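Local coordinates for acetyl xylan esterase (Paenibacillus sp. R4, PDB 6AGQ), which probably removes acetyl groups from acetylated xylan as a cold-active serine esterase of the alpha/beta-hydrolase superfamily, and assembles from six copies of its chain, at residues D119-G124 and D129-P134; G140-G145 and Y152-V157; C212-S217 and G224-I229; N231-Y236 and Q245-L250. All blocks are in the same frame, centred on the assembly; numbering follows the deposited sequence.

Contact 1 (D119-G124 and D129-P134)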
# COMPACT_ATOMS: atom_id res chain seq x y z
N ASP A 119 9.57 -31.03 -12.16
CA ASP A 119 10.11 -29.68 -12.34
C ASP A 119 9.92 -29.15 -13.79
O ASP A 119 10.11 -29.87 -14.73
CB ASP A 119 11.58 -29.68 -12.12
CG ASP A 119 12.03 -29.86 -10.63
OD1 ASP A 119 11.25 -29.65 -9.65
OD2 ASP A 119 13.25 -30.16 -10.50
N VAL A 120 9.68 -27.84 -13.92
CA VAL A 120 9.67 -27.10 -15.16
C VAL A 120 11.07 -26.52 -15.22
O VAL A 120 11.55 -25.95 -14.25
CB VAL A 120 8.63 -25.94 -15.16
CG1 VAL A 120 8.73 -25.10 -16.44
CG2 VAL A 120 7.22 -26.47 -14.98
N ARG A 121 11.72 -26.71 -16.35
CA ARG A 121 13.12 -26.46 -16.53
C ARG A 121 13.64 -25.04 -16.17
O ARG A 121 13.07 -24.02 -16.54
CB ARG A 121 13.49 -26.83 -17.96
CG ARG A 121 12.71 -26.05 -18.99
CD ARG A 121 13.44 -26.05 -20.29
NE ARG A 121 13.58 -27.42 -20.74
CZ ARG A 121 14.54 -27.85 -21.56
NH1 ARG A 121 14.53 -29.12 -21.94
NH2 ARG A 121 15.47 -26.98 -22.00
N GLY A 122 14.65 -24.96 -15.31
CA GLY A 122 15.16 -23.67 -14.95
C GLY A 122 14.42 -22.96 -13.85
O GLY A 122 14.86 -21.91 -13.46
N GLN A 123 13.32 -23.50 -13.33
CA GLN A 123 12.59 -22.77 -12.30
C GLN A 123 13.08 -23.10 -10.87
O GLN A 123 14.23 -23.41 -10.70
CB GLN A 123 11.11 -22.87 -12.51
CG GLN A 123 10.76 -22.33 -13.89
CD GLN A 123 9.28 -22.21 -14.14
OE1 GLN A 123 8.48 -22.40 -13.24
NE2 GLN A 123 8.91 -21.92 -15.38
N GLY A 124 12.24 -23.08 -9.84
CA GLY A 124 12.76 -23.09 -8.48
C GLY A 124 13.20 -24.45 -8.02
O GLY A 124 13.03 -24.77 -6.84
N ASP A 129 18.06 -25.41 -17.16
CA ASP A 129 17.58 -25.15 -18.51
C ASP A 129 18.75 -25.07 -19.46
O ASP A 129 19.40 -24.06 -19.52
CB ASP A 129 16.83 -23.81 -18.57
CG ASP A 129 16.27 -23.48 -20.02
OD1 ASP A 129 16.15 -24.40 -20.87
OD2 ASP A 129 15.94 -22.27 -20.27
N ARG A 130 18.96 -26.10 -20.25
CA ARG A 130 20.11 -26.15 -21.16
C ARG A 130 19.91 -25.50 -22.52
O ARG A 130 20.81 -25.54 -23.32
CB ARG A 130 20.52 -27.62 -21.40
CG ARG A 130 20.98 -28.33 -20.15
CD ARG A 130 22.47 -28.64 -20.10
NE ARG A 130 22.81 -29.16 -18.76
CZ ARG A 130 22.97 -28.41 -17.65
NH1 ARG A 130 23.28 -29.01 -16.50
NH2 ARG A 130 22.84 -27.08 -17.67
N ALA A 131 18.72 -24.95 -22.80
CA ALA A 131 18.45 -24.39 -24.13
C ALA A 131 19.14 -23.04 -24.19
O ALA A 131 19.41 -22.46 -23.15
CB ALA A 131 16.98 -24.26 -24.39
N GLU A 132 19.46 -22.60 -25.40
CA GLU A 132 20.19 -21.35 -25.66
C GLU A 132 19.23 -20.43 -26.34
O GLU A 132 18.44 -20.91 -27.17
CB GLU A 132 21.41 -21.61 -26.59
CG GLU A 132 22.52 -22.44 -25.90
CD GLU A 132 23.07 -21.79 -24.61
OE1 GLU A 132 23.76 -22.46 -23.80
OE2 GLU A 132 22.84 -20.59 -24.37
N TYR A 133 19.30 -19.13 -25.97
CA TYR A 133 18.43 -18.13 -26.50
C TYR A 133 19.27 -17.04 -27.25
O TYR A 133 20.42 -16.76 -26.89
CB TYR A 133 17.52 -17.56 -25.40
CG TYR A 133 16.81 -18.63 -24.60
CD1 TYR A 133 15.72 -19.29 -25.12
CD2 TYR A 133 17.27 -19.03 -23.33
CE1 TYR A 133 15.13 -20.29 -24.45
CE2 TYR A 133 16.64 -20.04 -22.63
CZ TYR A 133 15.57 -20.69 -23.20
OH TYR A 133 14.88 -21.73 -22.55
N PRO A 134 18.74 -16.48 -28.37
CA PRO A 134 19.52 -15.46 -29.09
C PRO A 134 19.77 -14.15 -28.37
O PRO A 134 20.65 -13.40 -28.79
CB PRO A 134 18.71 -15.20 -30.39
CG PRO A 134 17.39 -15.89 -30.23
CD PRO A 134 17.46 -16.81 -29.04
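Arg121 reaches across to Asp129 and overlaps it with its CD methylene and one terminal nitrogen. Arg121 NH2 donates to Asp129 OD1 at 2.9 Å in a salt bridge; the oxygen lies at the guanidinium edge, close to its plane, while the carboxylate is turned 76° against it. Arg121 CD also lies 3.2 Å from Asp129 OD1. The Arg121 chain bends at CG-CD (chi3 61°), swinging the guanidinium to the aspartate; NE also pairs with Asp160 and NH1 with Asp66, so three carboxylates share one buried cation. Asp129 OD1 has a second donor, Ala131 N, at 3.3 Å, which comes from above the carboxylate plane and closes an Asx turn, a task suited to aspartate's short side chain. Both segments belong to the long loop after strand 114-118 of the alpha/beta-hydrolase sheet. Within it, Val120 to Gln123 form a type II turn, where Gly122 takes a positive phi (84°); a side chain there would run into the carbonyl oxygen of Arg121 and press on Asp129 CB, 4.0 Å from Gly122 CA. The other oxygen, Asp129 OD2, receives Tyr133 OH at 2.6 Å on its syn lone pair. Arg130 leads away to Tyr133 O of a second subunit.

Contact 2 (G140-G145 and Y152-V157); sequences GWMTLG and YYYKQV
Tyr153 N donates to Leu144 O at 3.0 Å, almost straight at 177°, and Tyr152 OH donates to Met142 O at 2.8 Å. The two bonds tie a loop with a type I turn, Trp141 to Leu144, to the chain leading into helix 153-170. CG of Tyr152 stands opposite its own backbone N (chi1 179°), and the phenol thereby runs along the loop: Met142 O meets the edge of the ring near its plane, and CD1 lies 3.1 Å from Leu144 O. Gly145 has a positive phi, and a side chain there would press on Tyr152 CA. In the alpha/beta-hydrolase fold this helix follows strand 114-118, so the contact folds the intervening loop back on the helix it leads into. Packing takes over around Tyr153. Trp141 CB sits over the centre of its ring in a CH-pi contact, 3.4 Å from the centroid, whereas the two aromatic systems are slid apart and barely overlap; Val157 CG2 backs the opposite face. The Tyr153 hydroxyl goes on to Arg121 O. Met142 folds its flexible chain so that SD meets the Tyr154 ring at its edge, 3.7 Å from CE2, a Met-aromatic contact; Tyr154 OH bonds to Gln186.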
# COMPACT_ATOMS: atom_id res chain seq x y z
N GLY A 140 12.92 -13.81 -15.05
CA GLY A 140 11.92 -14.85 -15.35
C GLY A 140 12.20 -15.59 -16.65
O GLY A 140 13.30 -15.59 -17.15
N TRP A 141 11.19 -16.21 -17.21
CA TRP A 141 11.34 -17.11 -18.36
C TRP A 141 10.41 -16.80 -19.53
O TRP A 141 10.69 -17.26 -20.62
CB TRP A 141 11.15 -18.59 -17.88
CG TRP A 141 12.08 -18.92 -16.76
CD1 TRP A 141 13.38 -19.23 -16.88
CD2 TRP A 141 11.81 -18.85 -15.36
NE1 TRP A 141 13.94 -19.42 -15.65
CE2 TRP A 141 13.00 -19.17 -14.70
CE3 TRP A 141 10.69 -18.57 -14.61
CZ2 TRP A 141 13.09 -19.21 -13.32
CZ3 TRP A 141 10.78 -18.59 -13.25
CH2 TRP A 141 11.97 -18.91 -12.61
N MET A 142 9.39 -15.97 -19.33
CA MET A 142 8.35 -15.70 -20.38
C MET A 142 8.88 -15.04 -21.67
O MET A 142 8.19 -15.08 -22.71
CB MET A 142 7.30 -14.68 -19.88
CG MET A 142 6.46 -15.05 -18.69
SD MET A 142 5.56 -16.58 -18.96
CE MET A 142 4.35 -15.93 -20.13
N THR A 143 10.02 -14.34 -21.58
CA THR A 143 10.54 -13.55 -22.74
C THR A 143 11.78 -14.18 -23.42
O THR A 143 12.30 -13.66 -24.39
CB THR A 143 10.85 -12.12 -22.31
OG1 THR A 143 11.93 -12.14 -21.39
CG2 THR A 143 9.67 -11.52 -21.61
N LEU A 144 12.22 -15.33 -22.92
CA LEU A 144 13.39 -16.00 -23.52
C LEU A 144 13.02 -16.59 -24.86
O LEU A 144 12.09 -17.41 -24.95
CB LEU A 144 13.94 -17.05 -22.61
CG LEU A 144 14.46 -16.50 -21.30
CD1 LEU A 144 14.72 -17.68 -20.41
CD2 LEU A 144 15.73 -15.69 -21.53
N GLY A 145 13.69 -16.09 -25.91
CA GLY A 145 13.45 -16.55 -27.29
C GLY A 145 12.12 -16.11 -27.86
O GLY A 145 11.59 -16.75 -28.78
N TYR A 152 11.74 -20.45 -28.52
CA TYR A 152 11.05 -19.88 -27.39
C TYR A 152 11.03 -20.82 -26.16
O TYR A 152 10.73 -22.00 -26.31
CB TYR A 152 9.65 -19.50 -27.80
CG TYR A 152 8.82 -18.90 -26.67
CD1 TYR A 152 9.19 -17.70 -26.11
CD2 TYR A 152 7.66 -19.56 -26.17
CE1 TYR A 152 8.45 -17.14 -25.11
CE2 TYR A 152 6.92 -19.02 -25.14
CZ TYR A 152 7.33 -17.80 -24.59
OH TYR A 152 6.62 -17.19 -23.57
N TYR A 153 11.33 -20.28 -24.95
CA TYR A 153 11.30 -21.07 -23.68
C TYR A 153 10.28 -22.22 -23.57
O TYR A 153 10.61 -23.38 -23.23
CB TYR A 153 11.03 -20.12 -22.52
CG TYR A 153 10.99 -20.75 -21.17
CD1 TYR A 153 12.18 -21.18 -20.56
CD2 TYR A 153 9.81 -20.93 -20.53
CE1 TYR A 153 12.17 -21.78 -19.31
CE2 TYR A 153 9.77 -21.53 -19.29
CZ TYR A 153 10.97 -21.97 -18.68
OH TYR A 153 10.94 -22.56 -17.46
N TYR A 154 9.03 -21.94 -23.93
CA TYR A 154 7.99 -22.94 -23.69
C TYR A 154 7.99 -24.03 -24.71
O TYR A 154 7.27 -25.02 -24.49
CB TYR A 154 6.58 -22.34 -23.43
CG TYR A 154 6.40 -21.78 -22.01
CD1 TYR A 154 6.21 -22.62 -20.90
CD2 TYR A 154 6.36 -20.39 -21.79
CE1 TYR A 154 6.08 -22.12 -19.60
CE2 TYR A 154 6.17 -19.86 -20.52
CZ TYR A 154 6.05 -20.71 -19.43
OH TYR A 154 5.87 -20.19 -18.19
N LYS A 155 8.81 -23.95 -25.77
CA LYS A 155 8.85 -25.08 -26.68
C LYS A 155 9.42 -26.33 -25.99
O LYS A 155 8.75 -27.32 -25.92
CB LYS A 155 9.63 -24.79 -27.94
CG LYS A 155 9.54 -25.91 -28.96
CD LYS A 155 10.42 -25.66 -30.19
CE LYS A 155 11.67 -26.49 -30.15
NZ LYS A 155 12.56 -26.06 -31.26
N GLN A 156 10.63 -26.26 -25.48
CA GLN A 156 11.20 -27.36 -24.77
C GLN A 156 10.43 -27.67 -23.47
O GLN A 156 10.34 -28.86 -23.11
CB GLN A 156 12.71 -27.14 -24.48
CG GLN A 156 13.58 -27.35 -25.71
CD GLN A 156 13.71 -28.82 -26.10
OE1 GLN A 156 13.65 -29.72 -25.26
NE2 GLN A 156 13.85 -29.07 -27.39
N VAL A 157 9.77 -26.69 -22.83
CA VAL A 157 8.91 -27.03 -21.66
C VAL A 157 7.77 -27.96 -22.04
O VAL A 157 7.51 -28.98 -21.35
CB VAL A 157 8.41 -25.73 -20.95
CG1 VAL A 157 7.55 -26.05 -19.76
CG2 VAL A 157 9.61 -24.90 -20.49

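Contact 3 (C212-S217 and G224-I229)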
# COMPACT_ATOMS: atom_id res chain seq x y z
N CYS A 212 -2.87 -18.45 -21.52
CA CYS A 212 -4.09 -18.45 -22.36
C CYS A 212 -4.37 -17.03 -22.79
O CYS A 212 -4.20 -16.08 -22.02
CB CYS A 212 -5.34 -19.00 -21.64
SG CYS A 212 -5.24 -20.75 -21.09
N HIS A 213 -4.84 -16.92 -24.03
CA HIS A 213 -5.25 -15.70 -24.64
C HIS A 213 -4.27 -14.56 -24.39
O HIS A 213 -4.67 -13.54 -23.81
CB HIS A 213 -6.70 -15.43 -24.18
CG HIS A 213 -7.46 -14.52 -25.09
ND1 HIS A 213 -6.98 -14.14 -26.33
CD2 HIS A 213 -8.67 -13.92 -24.95
CE1 HIS A 213 -7.85 -13.32 -26.91
NE2 HIS A 213 -8.88 -13.17 -26.09
N PHE A 214 -3.00 -14.77 -24.79
CA PHE A 214 -1.88 -13.85 -24.46
C PHE A 214 -2.08 -12.34 -24.68
O PHE A 214 -1.72 -11.53 -23.84
CB PHE A 214 -0.60 -14.24 -25.19
CG PHE A 214 0.13 -15.43 -24.59
CD1 PHE A 214 0.81 -15.32 -23.39
CD2 PHE A 214 0.14 -16.65 -25.26
CE1 PHE A 214 1.50 -16.39 -22.84
CE2 PHE A 214 0.80 -17.73 -24.72
CZ PHE A 214 1.49 -17.60 -23.51
N ARG A 215 -2.58 -11.96 -25.84
CA ARG A 215 -2.71 -10.57 -26.18
C ARG A 215 -3.76 -9.87 -25.29
O ARG A 215 -3.60 -8.73 -24.92
CB ARG A 215 -3.07 -10.44 -27.64
CG ARG A 215 -2.99 -9.00 -28.16
CD ARG A 215 -3.76 -8.89 -29.47
NE ARG A 215 -2.97 -9.40 -30.58
CZ ARG A 215 -2.05 -8.68 -31.24
NH1 ARG A 215 -1.76 -7.40 -30.92
NH2 ARG A 215 -1.41 -9.26 -32.22
N ARG A 216 -4.78 -10.58 -24.87
CA ARG A 216 -5.74 -10.02 -23.92
C ARG A 216 -5.18 -9.92 -22.49
O ARG A 216 -5.32 -8.89 -21.83
CB ARG A 216 -7.05 -10.77 -23.96
CG ARG A 216 -8.11 -10.10 -23.10
CD ARG A 216 -9.44 -10.84 -23.17
NE ARG A 216 -10.32 -10.35 -22.11
CZ ARG A 216 -11.05 -9.22 -22.17
NH1 ARG A 216 -11.77 -8.86 -21.11
NH2 ARG A 216 -11.08 -8.45 -23.26
N SER A 217 -4.58 -10.99 -22.00
CA SER A 217 -3.89 -10.98 -20.72
C SER A 217 -3.04 -9.74 -20.60
O SER A 217 -3.20 -8.97 -19.64
CB SER A 217 -3.04 -12.20 -20.60
OG SER A 217 -3.86 -13.35 -20.66
N GLY A 224 1.24 -10.55 -12.12
CA GLY A 224 2.15 -11.73 -12.18
C GLY A 224 2.92 -11.83 -13.49
O GLY A 224 3.19 -10.83 -14.15
N PRO A 225 3.25 -13.03 -13.91
CA PRO A 225 4.19 -13.22 -15.05
C PRO A 225 3.78 -12.59 -16.40
O PRO A 225 4.67 -12.27 -17.21
CB PRO A 225 4.29 -14.77 -15.19
CG PRO A 225 3.24 -15.36 -14.26
CD PRO A 225 2.80 -14.30 -13.29
N TYR A 226 2.49 -12.41 -16.67
CA TYR A 226 2.10 -11.66 -17.86
C TYR A 226 2.76 -10.24 -17.95
O TYR A 226 3.03 -9.76 -19.04
CB TYR A 226 0.61 -11.54 -18.00
CG TYR A 226 -0.12 -12.79 -18.34
CD1 TYR A 226 0.17 -13.51 -19.51
CD2 TYR A 226 -1.15 -13.25 -17.52
CE1 TYR A 226 -0.52 -14.65 -19.84
CE2 TYR A 226 -1.89 -14.41 -17.86
CZ TYR A 226 -1.55 -15.12 -19.01
OH TYR A 226 -2.27 -16.24 -19.38
N VAL A 227 3.07 -9.63 -16.82
CA VAL A 227 3.74 -8.35 -16.80
C VAL A 227 5.16 -8.37 -17.50
O VAL A 227 5.59 -7.35 -18.01
CB VAL A 227 3.81 -7.77 -15.36
CG1 VAL A 227 4.96 -8.33 -14.56
CG2 VAL A 227 3.96 -6.25 -15.38
N GLU A 228 5.85 -9.52 -17.51
CA GLU A 228 7.16 -9.66 -18.20
C GLU A 228 6.99 -9.34 -19.69
O GLU A 228 7.86 -8.76 -20.30
CB GLU A 228 7.70 -11.08 -18.04
CG GLU A 228 8.05 -11.50 -16.61
CD GLU A 228 8.53 -12.97 -16.49
OE1 GLU A 228 9.16 -13.49 -17.43
OE2 GLU A 228 8.32 -13.62 -15.44
N ILE A 229 5.87 -9.68 -20.28
CA ILE A 229 5.65 -9.35 -21.70
C ILE A 229 5.53 -7.85 -21.90
O ILE A 229 6.10 -7.30 -22.83
CB ILE A 229 4.44 -10.09 -22.23
CG1 ILE A 229 4.73 -11.59 -22.31
CG2 ILE A 229 4.13 -9.65 -23.61
CD1 ILE A 229 3.49 -12.41 -22.37
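The backbones stay well apart, the nearest CA atoms, those of Ser217 and Tyr226, being 6.7 Å from each other, and side chains from the first turns of helices 214-219 and 226-236 bridge the gap. The Tyr226 ring extends to the loop ahead of the other helix, where Tyr226 OH accepts from Cys212 N at 3.1 Å with an N-H...O angle of 161°. Tyrosine suits the place because it joins a long apolar plate to a polar end that can meet a buried backbone amide. Over one face of that plate lies Ser217: Ser217 CB is 3.4 Å from the Tyr226 ring centroid and only 4° off the normal, a CH-pi contact, and Ser217 OG is 3.3 Å from Tyr226 CZ. A small residue is what allows the helix to come so close to the ring. Both helices lie between strands 203-207 and 265-271 of the alpha/beta-hydrolase fold, and Tyr226 lies near, without touching, a Gly-x-Ser-x-Gly sequence that probably forms the nucleophile elbow. His213 holds the N-cap position of helix 214-219, and Asp254 receives the backbone N of both His213 and Phe214. Phe214 crosses Tyr226 at about a right angle, its CD1 meeting the edge of the tyrosine ring 3.8 Å from CE1. CG of Phe214 lies opposite its carbonyl carbon (chi1 -77°), and this turns the ring back toward helix 226-236, where Ile229 CD1 adds an apolar contact, 4.1 Å from Phe214 CD1. Leu250 of helix 243-251 packs against both Phe214 and Ile229.

Contact 4 (N231-Y236 and Q245-L250); sequences NWFRRY and QVYRTL
Apolar contacts carry the join between Trp232 and Phe233 on one helix and Val246 and Tyr247 on the other. The axes of the two helical segments, 231-236 and 245-250, pass 13.0 Å apart, roughly antiparallel at 144°, and large aromatic rings are needed to span that distance. Val246 comes from the opposite direction and meets both: CG2 touches Trp232 CZ3 at 3.5 Å and Phe233 CZ at 3.9 Å. A branched valine thus offers one methyl to two rings, which are neighbours, Trp232 CE3 lying over the centre of the Phe233 face. Trp232 points there because its CG is turned away from the backbone N (chi1 -166°). Tyr247 lies obliquely to Phe233; Tyr247 OH is 4.0 Å from Phe233 CE2. Polar bonds within 245-250 brace the second helix: Arg248 NH1 reaches Gln245 OE1 at 2.7 Å from above the amide plane, whereas Thr249 OG1, 3.0 Å from Gln245 NE2, lies in it and also bonds to Ile146 O. His240, in the connection between the helices, stacks on Phe233, and Arg234 forms a salt bridge with Glu304 of a third subunit. Helix 214-219 packs beside helix 243-251, with Arg215 and Val218 against Tyr247 and Phe214 against Leu250.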
# COMPACT_ATOMS: atom_id res chain seq x y z
N ASN A 231 6.87 -5.66 -19.86
CA ASN A 231 8.25 -5.16 -19.62
C ASN A 231 9.19 -5.45 -20.78
O ASN A 231 9.98 -4.66 -21.11
CB ASN A 231 8.75 -5.66 -18.29
CG ASN A 231 7.96 -5.09 -17.14
OD1 ASN A 231 7.11 -4.25 -17.34
ND2 ASN A 231 8.18 -5.57 -15.96
N TRP A 232 9.01 -6.55 -21.50
CA TRP A 232 9.72 -6.72 -22.79
C TRP A 232 9.53 -5.50 -23.69
O TRP A 232 10.52 -4.92 -24.13
CB TRP A 232 9.29 -7.99 -23.54
CG TRP A 232 10.21 -8.32 -24.64
CD1 TRP A 232 11.35 -9.02 -24.53
CD2 TRP A 232 10.12 -7.91 -26.03
NE1 TRP A 232 11.97 -9.09 -25.73
CE2 TRP A 232 11.23 -8.44 -26.68
CE3 TRP A 232 9.18 -7.19 -26.77
CZ2 TRP A 232 11.48 -8.23 -28.05
CZ3 TRP A 232 9.41 -6.95 -28.13
CH2 TRP A 232 10.57 -7.48 -28.76
N PHE A 233 8.27 -5.12 -23.95
CA PHE A 233 8.02 -3.96 -24.76
C PHE A 233 8.71 -2.74 -24.25
O PHE A 233 9.40 -2.09 -25.02
CB PHE A 233 6.53 -3.69 -25.01
CG PHE A 233 5.95 -4.68 -25.96
CD1 PHE A 233 6.26 -4.62 -27.27
CD2 PHE A 233 5.20 -5.74 -25.50
CE1 PHE A 233 5.78 -5.54 -28.17
CE2 PHE A 233 4.72 -6.68 -26.39
CZ PHE A 233 5.03 -6.58 -27.73
N ARG A 234 8.58 -2.48 -22.96
CA ARG A 234 9.20 -1.35 -22.33
C ARG A 234 10.70 -1.26 -22.59
O ARG A 234 11.22 -0.16 -22.73
CB ARG A 234 8.96 -1.32 -20.83
CG ARG A 234 7.56 -0.95 -20.42
CD ARG A 234 7.37 -1.10 -18.91
NE ARG A 234 8.29 -0.28 -18.10
CZ ARG A 234 8.05 0.97 -17.70
NH1 ARG A 234 6.92 1.56 -18.02
NH2 ARG A 234 8.92 1.62 -16.93
N ARG A 235 11.40 -2.40 -22.60
CA ARG A 235 12.88 -2.40 -22.84
C ARG A 235 13.40 -2.58 -24.28
O ARG A 235 14.46 -2.13 -24.63
CB ARG A 235 13.52 -3.45 -21.99
CG ARG A 235 13.34 -3.18 -20.52
CD ARG A 235 14.70 -3.21 -19.92
NE ARG A 235 14.74 -3.20 -18.47
CZ ARG A 235 15.33 -2.26 -17.75
NH1 ARG A 235 15.86 -1.17 -18.30
NH2 ARG A 235 15.36 -2.40 -16.46
N TYR A 236 12.68 -3.31 -25.09
CA TYR A 236 13.15 -3.74 -26.41
C TYR A 236 12.39 -3.02 -27.50
O TYR A 236 12.90 -2.93 -28.61
CB TYR A 236 12.94 -5.25 -26.59
CG TYR A 236 13.86 -6.16 -25.78
CD1 TYR A 236 13.56 -6.50 -24.46
CD2 TYR A 236 15.02 -6.68 -26.33
CE1 TYR A 236 14.43 -7.29 -23.70
CE2 TYR A 236 15.85 -7.50 -25.60
CZ TYR A 236 15.57 -7.79 -24.27
OH TYR A 236 16.38 -8.59 -23.52
N GLN A 245 5.29 -10.11 -34.53
CA GLN A 245 6.17 -11.22 -34.19
C GLN A 245 6.00 -11.68 -32.74
O GLN A 245 5.89 -12.88 -32.49
CB GLN A 245 7.63 -10.89 -34.52
CG GLN A 245 8.62 -12.06 -34.47
CD GLN A 245 8.15 -13.29 -35.22
OE1 GLN A 245 8.06 -13.26 -36.45
NE2 GLN A 245 7.80 -14.40 -34.48
N VAL A 246 5.91 -10.78 -31.78
CA VAL A 246 5.76 -11.22 -30.37
C VAL A 246 4.51 -12.11 -30.20
O VAL A 246 4.64 -13.22 -29.71
CB VAL A 246 5.78 -10.06 -29.37
CG1 VAL A 246 5.40 -10.53 -27.98
CG2 VAL A 246 7.16 -9.42 -29.31
N TYR A 247 3.33 -11.67 -30.68
CA TYR A 247 2.10 -12.43 -30.47
C TYR A 247 1.97 -13.60 -31.43
O TYR A 247 1.28 -14.58 -31.11
CB TYR A 247 0.85 -11.53 -30.49
CG TYR A 247 0.84 -10.58 -29.29
CD1 TYR A 247 0.73 -11.07 -27.99
CD2 TYR A 247 1.02 -9.21 -29.43
CE1 TYR A 247 0.75 -10.23 -26.88
CE2 TYR A 247 1.05 -8.37 -28.32
CZ TYR A 247 0.88 -8.87 -27.07
OH TYR A 247 0.94 -8.05 -25.95
N ARG A 248 2.58 -13.55 -32.60
CA ARG A 248 2.63 -14.75 -33.44
C ARG A 248 3.53 -15.85 -32.81
O ARG A 248 3.17 -16.99 -32.83
CB ARG A 248 3.05 -14.43 -34.88
CG ARG A 248 3.45 -15.67 -35.69
CD ARG A 248 3.61 -15.34 -37.15
NE ARG A 248 4.78 -14.48 -37.37
CZ ARG A 248 4.74 -13.17 -37.67
NH1 ARG A 248 5.89 -12.51 -37.84
NH2 ARG A 248 3.59 -12.51 -37.81
N THR A 249 4.67 -15.49 -32.21
CA THR A 249 5.47 -16.46 -31.39
C THR A 249 4.59 -17.12 -30.35
O THR A 249 4.56 -18.34 -30.26
CB THR A 249 6.67 -15.80 -30.68
OG1 THR A 249 7.57 -15.32 -31.65
CG2 THR A 249 7.45 -16.76 -29.74
N LEU A 250 3.85 -16.32 -29.60
CA LEU A 250 3.08 -16.81 -28.45
C LEU A 250 1.84 -17.64 -28.83
O LEU A 250 1.39 -18.52 -28.03
CB LEU A 250 2.71 -15.63 -27.53
CG LEU A 250 3.91 -14.89 -26.85
CD1 LEU A 250 3.51 -13.58 -26.16
CD2 LEU A 250 4.59 -15.78 -25.83

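How the contacts relate
The four contacts follow one another along the chain, each closing before the next opens. Contacts 1 and 2 occupy the connection from strand 114-118 to helix 153-170, their centres about 8 Å apart, and are joined at the Tyr153 hydroxyl, which also takes Gln123 NE2. Contacts 3 and 4, centres about 10 Å apart, share helix 226-236, between strands 203-207 and 265-271. Contact 2 links the two regions: Met142 N bonds to Glu228 of contact 3, and Tyr152 packs on Leu250 of contact 4. Contact 1 touches neither contact 3 nor contact 4, the nearest atoms being about 8 Å away in each case. Because contacts 1, 2 and 4 reach a second subunit, they take part in the six-chain assembly.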